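Phosphopantetheine attachment site family protein (Acinetobacter baumannii, PDB 4HKG) is a free-standing peptidyl carrier protein that probably carries substrates on a phosphopantetheine arm in an uncharacterized non-ribosomal peptide secondary metabolic pathway. Local coordinates at residues A[58-61]-A[62-66]. Residues are numbered along the deposited sequence; the frame is centred on the assembly and turned at random.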
ATOM      1  N   LEU A  58       0.191   8.345  10.721  1.00 15.34           N
ATOM      2  CA  LEU A  58      -1.247   8.405  10.502  1.00 15.50           C
ATOM      3  C   LEU A  58      -1.911   7.186  11.117  1.00 17.15           C
ATOM      4  O   LEU A  58      -1.277   6.141  11.277  1.00 16.49           O
ATOM      5  CB  LEU A  58      -1.552   8.404   9.007  1.00 16.14           C
ATOM      6  CG  LEU A  58      -1.044   9.569   8.163  1.00 17.21           C
ATOM      7  CD1 LEU A  58      -1.222   9.228   6.688  1.00 19.83           C
ATOM      8  CD2 LEU A  58      -1.798  10.836   8.516  1.00 22.63           C
ATOM      9  N   GLU A  59      -3.186   7.321  11.460  1.00 16.92           N
ATOM     10  CA  GLU A  59      -3.998   6.165  11.801  1.00 15.50           C
ATOM     11  C   GLU A  59      -4.596   5.656  10.506  1.00 14.81           C
ATOM     12  O   GLU A  59      -5.234   6.412   9.777  1.00 16.28           O
ATOM     13  CB  GLU A  59      -5.101   6.546  12.779  1.00 19.72           C
ATOM     14  CG  GLU A  59      -5.969   5.377  13.192  1.00 27.58           C
ATOM     15  CD  GLU A  59      -6.502   5.525  14.598  0.57 29.46           C
ATOM     16  OE1 GLU A  59      -7.213   4.609  15.059  0.47 33.18           O
ATOM     17  OE2 GLU A  59      -6.204   6.555  15.243  0.66 35.70           O
ATOM     18  N   LEU A  60      -4.379   4.379  10.216  1.00 12.28           N
ATOM     19  CA  LEU A  60      -4.746   3.798   8.925  1.00 11.78           C
ATOM     20  C   LEU A  60      -5.378   2.433   9.129  1.00 13.02           C
ATOM     21  O   LEU A  60      -4.700   1.496   9.546  1.00 18.22           O
ATOM     22  CB  LEU A  60      -3.509   3.654   8.041  1.00 12.43           C
ATOM     23  CG  LEU A  60      -2.742   4.936   7.732  1.00 10.78           C
ATOM     24  CD1 LEU A  60      -1.390   4.584   7.139  1.00 12.46           C
ATOM     25  CD2 LEU A  60      -3.520   5.818   6.774  1.00 13.23           C
ATOM     26  N   GLU A  61      -6.669   2.311   8.839  1.00 11.84           N
ATOM     27  CA  GLU A  61      -7.373   1.034   8.974  1.00 13.07           C
ATOM     28  C   GLU A  61      -6.990   0.079   7.847  1.00 10.50           C
ATOM     29  O   GLU A  61      -6.752   0.514   6.723  1.00 10.92           O
ATOM     30  CB  GLU A  61      -8.886   1.248   8.927  1.00 15.97           C
ATOM     31  CG  GLU A  61      -9.484   2.024  10.086  1.00 21.16           C
ATOM     32  CD  GLU A  61     -10.966   2.305   9.882  0.52 17.08           C
ATOM     33  OE1 GLU A  61     -11.522   1.902   8.836  0.53 18.13           O
ATOM     34  OE2 GLU A  61     -11.584   2.931  10.768  0.39 17.07           O
ATOM     35  N   PRO A  62      -6.983  -1.238   8.126  1.00 10.63           N
ATOM     36  CA  PRO A  62      -6.651  -2.198   7.068  1.00  9.88           C
ATOM     37  C   PRO A  62      -7.660  -2.173   5.916  1.00 10.03           C
ATOM     38  O   PRO A  62      -7.318  -2.513   4.782  1.00 10.18           O
ATOM     39  CB  PRO A  62      -6.679  -3.547   7.794  1.00 11.56           C
ATOM     40  CG  PRO A  62      -6.393  -3.205   9.222  1.00 14.11           C
ATOM     41  CD  PRO A  62      -7.085  -1.887   9.444  1.00 11.75           C
ATOM     42  N   THR A  63      -8.892  -1.759   6.210  1.00  9.95           N
ATOM     43  CA  THR A  63      -9.925  -1.623   5.186  1.00 10.27           C
ATOM     44  C   THR A  63      -9.620  -0.517   4.174  1.00  9.47           C
ATOM     45  O   THR A  63     -10.296  -0.416   3.153  1.00  9.89           O
ATOM     46  CB  THR A  63     -11.324  -1.398   5.801  1.00 10.98           C
ATOM     47  OG1 THR A  63     -11.232  -0.399   6.818  1.00 12.76           O
ATOM     48  CG2 THR A  63     -11.855  -2.698   6.417  1.00 13.86           C
ATOM     49  N   LEU A  64      -8.613   0.314   4.433  1.00  9.33           N
ATOM     50  CA  LEU A  64      -8.177   1.261   3.404  1.00  9.78           C
ATOM     51  C   LEU A  64      -7.704   0.531   2.147  1.00  8.97           C
ATOM     52  O   LEU A  64      -7.776   1.088   1.046  1.00  9.45           O
ATOM     53  CB  LEU A  64      -7.065   2.173   3.917  1.00 10.43           C
ATOM     54  CG  LEU A  64      -7.515   3.270   4.878  1.00 10.56           C
ATOM     55  CD1 LEU A  64      -6.300   3.965   5.465  1.00 13.18           C
ATOM     56  CD2 LEU A  64      -8.442   4.280   4.199  1.00 13.42           C
ATOM     57  N   LEU A  65      -7.226  -0.706   2.289  1.00  9.70           N
ATOM     58  CA  LEU A  65      -6.803  -1.471   1.115  1.00  8.96           C
ATOM     59  C   LEU A  65      -7.995  -2.031   0.351  1.00  9.57           C
ATOM     60  O   LEU A  65      -7.839  -2.492  -0.769  1.00  9.97           O
ATOM     61  CB  LEU A  65      -5.797  -2.576   1.466  1.00 10.22           C
ATOM     62  CG  LEU A  65      -4.347  -2.113   1.678  1.00  8.93           C
ATOM     63  CD1 LEU A  65      -4.136  -1.459   3.042  1.00 10.61           C
ATOM     64  CD2 LEU A  65      -3.380  -3.272   1.476  1.00 11.20           C
ATOM     65  N   TRP A  66      -9.184  -1.978   0.955  1.00  9.50           N
ATOM     66  CA  TRP A  66     -10.430  -2.251   0.236  1.00  9.89           C
ATOM     67  C   TRP A  66     -10.925  -0.974  -0.450  1.00  9.72           C
ATOM     68  O   TRP A  66     -11.313  -0.989  -1.626  1.00 11.65           O
ATOM     69  CB  TRP A  66     -11.490  -2.801   1.201  1.00 10.34           C
ATOM     70  CG  TRP A  66     -12.826  -3.096   0.585  1.00 11.43           C
ATOM     71  CD1 TRP A  66     -13.908  -2.263   0.530  1.00 14.88           C
ATOM     72  CD2 TRP A  66     -13.233  -4.325  -0.025  1.00 12.30           C
ATOM     73  NE1 TRP A  66     -14.955  -2.894  -0.094  1.00 16.25           N
ATOM     74  CE2 TRP A  66     -14.570  -4.157  -0.442  1.00 13.61           C
ATOM     75  CE3 TRP A  66     -12.597  -5.546  -0.265  1.00 15.71           C
ATOM     76  CZ2 TRP A  66     -15.277  -5.172  -1.084  1.00 16.72           C
ATOM     77  CZ3 TRP A  66     -13.304  -6.549  -0.904  1.00 20.30           C
ATOM     78  CH2 TRP A  66     -14.631  -6.355  -1.306  1.00 18.44           C
TER
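Leu60 and Leu64 meet through their delta methyls, CD2 of Leu60 lying 3.6 Å from CD1 of Leu64, and the two side chains cross at about a right angle. In each, CG is set opposite the carbonyl carbon (chi1 -59° in Leu60, -75° in Leu64); in Leu64 this torsion, with CD1 anti to CA, points CD1 back to Leu60, 3.8 Å from its CB, and leaves it near Glu61 O. The backbone between them folds as a type I beta turn from Glu61 to Leu64, closed by a hydrogen bond from Leu64 N to Glu61 O (3.0 Å). The bond is nearly straight at the hydrogen (160°), yet its donor stands well above the carbonyl plane. Leu64 CB lies 3.3 Å from Glu61 O, as the turn brings the two together. Towards solvent, the extended side chain of Glu61 brings OE1 to 3.1 Å from Thr63 OG1, but the angle is too poor for a hydrogen bond.

The turn leads from the loop after helix 42-56 into the short helix 64-67 of the carrier-protein fold, and Leu65 N to Pro62 O carries the bonding onward. Leu60 also packs on Leu52 and Pro62 on Leu46 and Ser49, while Leu64 reaches Tyr77 of helix 71-82. Backbone bonds and apolar contacts thus help to hold the turn, without a hydrogen bond between the exposed Glu61 and Thr63 side chains.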